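Local coordinates for De novo designed protein Foldit4 (Synthetic construct, PDB 6WI5) that has no known natural function, being a de novo designed protein whose four-stranded antiparallel sheet is packed against two helices, at residues E2-I7 with R53-D58; R8-R13 with N79-V84. One frame throughout, in Å; residues are numbered along the deposited sequence.

Overall arrangement
Strand 3-11 starts at the N terminus and supplies residues to both contacts. Segment 2-7, at its start, pairs with 53-58 in interaction 1. Segment 8-13, at its end, pairs with 79-84 in interaction 2. Interaction 1 closes a loop that holds helix 17-31, strand 36-44 and most of strand 47-56. Interaction 2 closes a longer loop, which takes in both helices. The segments alternate along the chain, so the two contacts cross and neither encloses the other. Together they place strand 3-11 between strands 47-56 and 81-87. The centres lie about 19 Å apart, on opposite sides of the chain's centre, but Ile7 packs on Val82 and Val5 on Val84.

Interaction 1. Residues E2-I7 with R53-D58; sequences EVVVEI and RIRHDD
Val3 and His56 form a hydrogen-bonded antiparallel pair, and each uses both backbone polar groups. Val3 N donates to His56 O over a short 2.6 Å, nearly straight. His56 N answers to Val3 O at 3.0 Å. Val5 and Ile54 repeat the pattern: Val5 N donates to Ile54 O, and Ile54 N to Val5 O at 2.8 Å. The backbones of Val4, between these pairs, and Glu6, just past them, bond outward to Thr87 and Arg85. This is the pairing of the first and third strands in a ferredoxin-like fold. Val5 and Ile54 face helix 59-76, while Val4 and Arg55 share the other face. There the Arg55 chain, bent at chi2 and chi3 (-56°), lays CD 3.6 Å from Val4 CG2. Glu2 OE1 meets the Arg55 guanidinium from well outside its plane, a long salt bridge of 3.9 Å to NE with no N-H aimed at the oxygen. Water 2 links Glu2 OE2 to Arg55 NH1 weakly. The firmer partner of Arg55 is Glu36, at NH2. Replacing this arginine with an alanine would probably leave Glu2 and Glu36 without their shared positive charge and uncover Val4 CG2. Water 1 donates to Glu2 OE1 at 2.9 Å and, more weakly, to Asp57 OD2.

Interaction 2. Residues R8-R13 with N79-V84; sequences RIRVQR and NSEVEV
The pairing of the first and last strands of the ferredoxin-like fold is built here by Arg8 with Glu83 and Ile9 with Val82. The strands run antiparallel, with 169° between their directions. Arg8 and Glu83 are a hydrogen-bonded pair. Arg8 N donates to Glu83 O at 2.9 Å, and Glu83 N donates back to Arg8 O. Farther along, Arg10 N reaches Glu81 O in a straight bond. Ile9 and Val82 form the non-hydrogen-bonded pair between them.

The side chains of Arg8 and Glu83 meet on one face of the sheet. The Arg8 chain leaves the backbone extended, then bends at chi3 (65°), which turns its guanidinium back across the Glu83 carboxylate. The two flat groups are stacked, their planes 17° apart. Glu83 OE1 sits 3.2 Å above the plane, over the centre of the guanidinium. Glu83 OE1 is also 3.2 Å from Arg8 NH2. The pair is held by charge and face contact, since no N-H points at that oxygen. Arg8 NE instead donates to water 3 at 3.2 Å. The same water donates to Arg8 O and, weakly, to Glu81 O, so it joins side chain and backbone across the strands.

Arg10 and Glu81 run side by side on this face. Their CB atoms are 3.9 Å apart, and Arg10 CD lies beside the Glu81 carboxylate. Their charged ends do not touch.

On the other face, Ile9 CG2 meets Val82 CG2 at 4.3 Å. Helix 59-76 covers this side, with Ile73 against both residues and Leu70 against Val82. Helix 17-31 adds Leu20 and Ile24 over Ile9, and strand 47-56 bonds to the other edge of strand 3-11 through Val50.

Interaction 1. Residues E2-I7 with R53-D58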
loop_
_atom_site.group_PDB
_atom_site.type_symbol
_atom_site.label_atom_id
_atom_site.label_comp_id
_atom_site.label_asym_id
_atom_site.label_seq_id
_atom_site.Cartn_x
_atom_site.Cartn_y
_atom_site.Cartn_z
ATOM N N GLU A 2 11.070 -12.798 7.554
ATOM C CA GLU A 2 10.119 -11.714 7.372
ATOM C C GLU A 2 9.798 -11.525 5.895
ATOM O O GLU A 2 10.609 -11.827 5.016
ATOM C CB GLU A 2 10.660 -10.407 7.958
ATOM C CG GLU A 2 11.811 -9.794 7.174
ATOM C CD GLU A 2 12.179 -8.406 7.665
ATOM O OE1 GLU A 2 11.671 -7.994 8.729
ATOM O OE2 GLU A 2 12.974 -7.723 6.983
ATOM N N VAL A 3 8.596 -11.020 5.631
ATOM C CA VAL A 3 8.147 -10.688 4.284
ATOM C C VAL A 3 8.065 -9.173 4.176
ATOM O O VAL A 3 7.526 -8.510 5.071
ATOM C CB VAL A 3 6.789 -11.335 3.962
ATOM C CG1 VAL A 3 6.376 -11.019 2.532
ATOM C CG2 VAL A 3 6.847 -12.836 4.188
ATOM N N VAL A 4 8.601 -8.625 3.088
ATOM C CA VAL A 4 8.547 -7.196 2.809
ATOM C C VAL A 4 7.775 -6.994 1.515
ATOM O O VAL A 4 8.096 -7.611 0.493
ATOM C CB VAL A 4 9.953 -6.578 2.705
ATOM C CG1 VAL A 4 9.854 -5.090 2.398
ATOM C CG2 VAL A 4 10.736 -6.812 3.987
ATOM N N VAL A 5 6.759 -6.136 1.559
ATOM C CA VAL A 5 5.955 -5.802 0.391
ATOM C C VAL A 5 6.024 -4.300 0.175
ATOM O O VAL A 5 5.821 -3.522 1.114
ATOM C CB VAL A 5 4.495 -6.263 0.546
ATOM C CG1 VAL A 5 3.663 -5.787 -0.638
ATOM C CG2 VAL A 5 4.436 -7.768 0.659
ATOM N N GLU A 6 6.316 -3.897 -1.057
ATOM C CA GLU A 6 6.362 -2.494 -1.442
ATOM C C GLU A 6 5.310 -2.251 -2.512
ATOM O O GLU A 6 5.315 -2.912 -3.554
ATOM C CB GLU A 6 7.751 -2.111 -1.955
ATOM C CG GLU A 6 8.878 -2.542 -1.035
ATOM C CD GLU A 6 10.234 -2.470 -1.706
ATOM O OE1 GLU A 6 10.780 -1.354 -1.831
ATOM O OE2 GLU A 6 10.745 -3.531 -2.122
ATOM N N ILE A 7 4.405 -1.314 -2.246
ATOM C CA ILE A 7 3.296 -1.005 -3.140
ATOM C C ILE A 7 3.476 0.417 -3.648
ATOM O O ILE A 7 3.609 1.352 -2.851
ATOM C CB ILE A 7 1.938 -1.167 -2.435
ATOM C CG1 ILE A 7 1.830 -2.551 -1.795
ATOM C CG2 ILE A 7 0.798 -0.946 -3.418
ATOM C CD1 ILE A 7 0.551 -2.760 -1.019
ATOM N N ARG A 53 5.334 0.621 2.194
ATOM C CA ARG A 53 6.184 -0.510 2.539
ATOM C C ARG A 53 5.651 -1.173 3.801
ATOM O O ARG A 53 5.416 -0.499 4.811
ATOM C CB ARG A 53 7.638 -0.078 2.736
ATOM C CG ARG A 53 8.588 -1.244 2.942
ATOM C CD ARG A 53 10.037 -0.793 2.985
ATOM N NE ARG A 53 10.283 0.157 4.064
ATOM C CZ ARG A 53 10.515 -0.190 5.325
ATOM N NH1 ARG A 53 10.524 -1.470 5.671
ATOM N NH2 ARG A 53 10.733 0.742 6.243
ATOM N N ILE A 54 5.458 -2.487 3.737
ATOM C CA ILE A 54 4.878 -3.264 4.826
ATOM C C ILE A 54 5.811 -4.424 5.140
ATOM O O ILE A 54 6.246 -5.137 4.229
ATOM C CB ILE A 54 3.472 -3.783 4.468
ATOM C CG1 ILE A 54 2.517 -2.616 4.221
ATOM C CG2 ILE A 54 2.936 -4.677 5.567
ATOM C CD1 ILE A 54 1.143 -3.043 3.759
ATOM N N ARG A 55 6.119 -4.610 6.421
ATOM C CA ARG A 55 6.977 -5.695 6.879
ATOM C C ARG A 55 6.224 -6.538 7.899
ATOM O O ARG A 55 5.576 -5.996 8.801
ATOM C CB ARG A 55 8.274 -5.159 7.494
ATOM C CG ARG A 55 9.243 -4.537 6.502
ATOM C CD ARG A 55 10.679 -4.726 6.975
ATOM N NE ARG A 55 10.887 -4.195 8.319
ATOM C CZ ARG A 55 11.718 -3.201 8.611
ATOM N NH1 ARG A 55 12.437 -2.632 7.655
ATOM N NH2 ARG A 55 11.838 -2.781 9.864
ATOM N N HIS A 56 6.313 -7.860 7.756
ATOM C CA HIS A 56 5.663 -8.774 8.686
ATOM C C HIS A 56 6.315 -10.144 8.566
ATOM O O HIS A 56 6.970 -10.458 7.569
ATOM C CB HIS A 56 4.157 -8.870 8.423
ATOM C CG HIS A 56 3.370 -9.382 9.591
ATOM N ND1 HIS A 56 2.754 -10.612 9.590
ATOM C CD2 HIS A 56 3.106 -8.825 10.796
ATOM C CE1 HIS A 56 2.137 -10.793 10.748
ATOM N NE2 HIS A 56 2.336 -9.724 11.494
ATOM N N ASP A 57 6.115 -10.959 9.604
ATOM C CA ASP A 57 6.679 -12.303 9.642
ATOM C C ASP A 57 5.779 -13.349 8.995
ATOM O O ASP A 57 6.285 -14.352 8.476
ATOM C CB ASP A 57 6.972 -12.713 11.090
ATOM C CG ASP A 57 7.918 -11.754 11.792
ATOM O OD1 ASP A 57 7.472 -11.041 12.715
ATOM O OD2 ASP A 57 9.106 -11.707 11.412
ATOM N N ASP A 58 4.461 -13.143 9.012
ATOM C CA ASP A 58 3.496 -14.127 8.528
ATOM C C ASP A 58 3.106 -13.788 7.093
ATOM O O ASP A 58 2.491 -12.747 6.839
ATOM C CB ASP A 58 2.270 -14.168 9.437
ATOM C CG ASP A 58 1.233 -15.175 8.976
ATOM O OD1 ASP A 58 1.583 -16.364 8.820
ATOM O OD2 ASP A 58 0.065 -14.779 8.785
HETATM O O HOH W 1 9.303 -8.527 10.382
HETATM O O HOH W 2 13.536 -4.813 5.530
#

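Interaction 2. Residues R8-R13 with N79-V84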
loop_
_atom_site.group_PDB
_atom_site.type_symbol
_atom_site.label_atom_id
_atom_site.label_comp_id
_atom_site.label_asym_id
_atom_site.label_seq_id
_atom_site.Cartn_x
_atom_site.Cartn_y
_atom_site.Cartn_z
ATOM N N ARG A 8 3.486 0.577 -4.967
ATOM C CA ARG A 8 3.613 1.881 -5.607
ATOM C C ARG A 8 2.311 2.192 -6.329
ATOM O O ARG A 8 1.869 1.411 -7.178
ATOM C CB ARG A 8 4.786 1.904 -6.584
ATOM C CG ARG A 8 5.001 3.252 -7.257
ATOM C CD ARG A 8 6.044 3.154 -8.357
ATOM N NE ARG A 8 5.601 2.290 -9.448
ATOM C CZ ARG A 8 6.358 1.947 -10.484
ATOM N NH1 ARG A 8 7.605 2.390 -10.572
ATOM N NH2 ARG A 8 5.872 1.157 -11.432
ATOM N N ILE A 9 1.703 3.327 -5.996
ATOM C CA ILE A 9 0.408 3.721 -6.537
ATOM C C ILE A 9 0.580 5.042 -7.271
ATOM O O ILE A 9 1.012 6.037 -6.676
ATOM C CB ILE A 9 -0.653 3.847 -5.434
ATOM C CG1 ILE A 9 -0.653 2.596 -4.556
ATOM C CG2 ILE A 9 -2.030 4.084 -6.044
ATOM C CD1 ILE A 9 -0.896 2.886 -3.098
ATOM N N ARG A 10 0.239 5.054 -8.557
ATOM C CA ARG A 10 0.248 6.278 -9.352
ATOM C C ARG A 10 -1.119 6.941 -9.235
ATOM O O ARG A 10 -2.126 6.390 -9.692
ATOM C CB ARG A 10 0.595 5.980 -10.808
ATOM C CG ARG A 10 2.085 5.833 -11.070
ATOM C CD ARG A 10 2.370 5.577 -12.541
ATOM N NE ARG A 10 3.453 6.421 -13.042
ATOM C CZ ARG A 10 3.267 7.590 -13.648
ATOM N NH1 ARG A 10 4.307 8.294 -14.072
ATOM N NH2 ARG A 10 2.038 8.054 -13.831
ATOM N N VAL A 11 -1.154 8.119 -8.619
ATOM C CA VAL A 11 -2.391 8.858 -8.393
ATOM C C VAL A 11 -2.503 9.954 -9.441
ATOM O O VAL A 11 -1.518 10.636 -9.754
ATOM C CB VAL A 11 -2.436 9.443 -6.968
ATOM C CG1 VAL A 11 -3.812 10.022 -6.672
ATOM C CG2 VAL A 11 -2.070 8.377 -5.947
ATOM N N GLN A 12 -3.707 10.126 -9.989
ATOM C CA GLN A 12 -3.915 11.104 -11.051
ATOM C C GLN A 12 -3.710 12.526 -10.538
ATOM O O GLN A 12 -2.864 13.269 -11.049
ATOM C CB GLN A 12 -5.314 10.940 -11.648
ATOM N N ARG A 13 -4.475 12.920 -9.525
ATOM C CA ARG A 13 -4.414 14.265 -8.972
ATOM C C ARG A 13 -4.068 14.204 -7.491
ATOM O O ARG A 13 -4.511 13.300 -6.776
ATOM C CB ARG A 13 -5.740 15.005 -9.189
ATOM C CG ARG A 13 -5.882 15.595 -10.587
ATOM C CD ARG A 13 -7.336 15.731 -11.021
ATOM N NE ARG A 13 -8.157 16.438 -10.043
ATOM C CZ ARG A 13 -9.049 15.848 -9.252
ATOM N NH1 ARG A 13 -9.239 14.538 -9.328
ATOM N NH2 ARG A 13 -9.753 16.569 -8.390
ATOM N N ASN A 79 -9.001 3.388 -12.178
ATOM C CA ASN A 79 -7.894 3.446 -13.122
ATOM C C ASN A 79 -6.537 3.616 -12.441
ATOM O O ASN A 79 -5.584 4.064 -13.088
ATOM C CB ASN A 79 -8.120 4.580 -14.124
ATOM C CG ASN A 79 -9.388 4.397 -14.933
ATOM O OD1 ASN A 79 -9.747 3.279 -15.301
ATOM N ND2 ASN A 79 -10.076 5.499 -15.211
ATOM N N SER A 80 -6.426 3.265 -11.162
ATOM C CA SER A 80 -5.161 3.416 -10.455
ATOM C C SER A 80 -4.135 2.412 -10.965
ATOM O O SER A 80 -4.424 1.217 -11.093
ATOM C CB SER A 80 -5.363 3.241 -8.951
ATOM O OG SER A 80 -5.850 4.432 -8.361
ATOM N N GLU A 81 -2.933 2.903 -11.255
ATOM C CA GLU A 81 -1.807 2.061 -11.638
ATOM C C GLU A 81 -1.053 1.668 -10.371
ATOM O O GLU A 81 -0.557 2.538 -9.648
ATOM C CB GLU A 81 -0.896 2.805 -12.611
ATOM C CG GLU A 81 -0.423 1.986 -13.800
ATOM C CD GLU A 81 0.389 2.813 -14.782
ATOM O OE1 GLU A 81 -0.135 3.831 -15.283
ATOM O OE2 GLU A 81 1.555 2.450 -15.043
ATOM N N VAL A 82 -0.974 0.365 -10.111
ATOM C CA VAL A 82 -0.370 -0.168 -8.897
ATOM C C VAL A 82 0.700 -1.180 -9.279
ATOM O O VAL A 82 0.490 -2.018 -10.163
ATOM C CB VAL A 82 -1.423 -0.823 -7.978
ATOM C CG1 VAL A 82 -0.774 -1.325 -6.699
ATOM C CG2 VAL A 82 -2.542 0.158 -7.666
ATOM N N GLU A 83 1.849 -1.101 -8.612
ATOM C CA GLU A 83 2.920 -2.076 -8.766
ATOM C C GLU A 83 3.260 -2.631 -7.391
ATOM O O GLU A 83 3.437 -1.865 -6.438
ATOM C CB GLU A 83 4.162 -1.451 -9.409
ATOM C CG GLU A 83 5.242 -2.462 -9.778
ATOM C CD GLU A 83 6.509 -1.809 -10.299
ATOM O OE1 GLU A 83 7.164 -1.075 -9.529
ATOM O OE2 GLU A 83 6.848 -2.028 -11.482
ATOM N N VAL A 84 3.345 -3.954 -7.288
ATOM C CA VAL A 84 3.574 -4.634 -6.018
ATOM C C VAL A 84 4.877 -5.413 -6.114
ATOM O O VAL A 84 5.071 -6.196 -7.051
ATOM C CB VAL A 84 2.407 -5.571 -5.659
ATOM C CG1 VAL A 84 2.685 -6.283 -4.341
ATOM C CG2 VAL A 84 1.104 -4.789 -5.584
HETATM O O HOH W 3 2.422 2.074 -9.927
#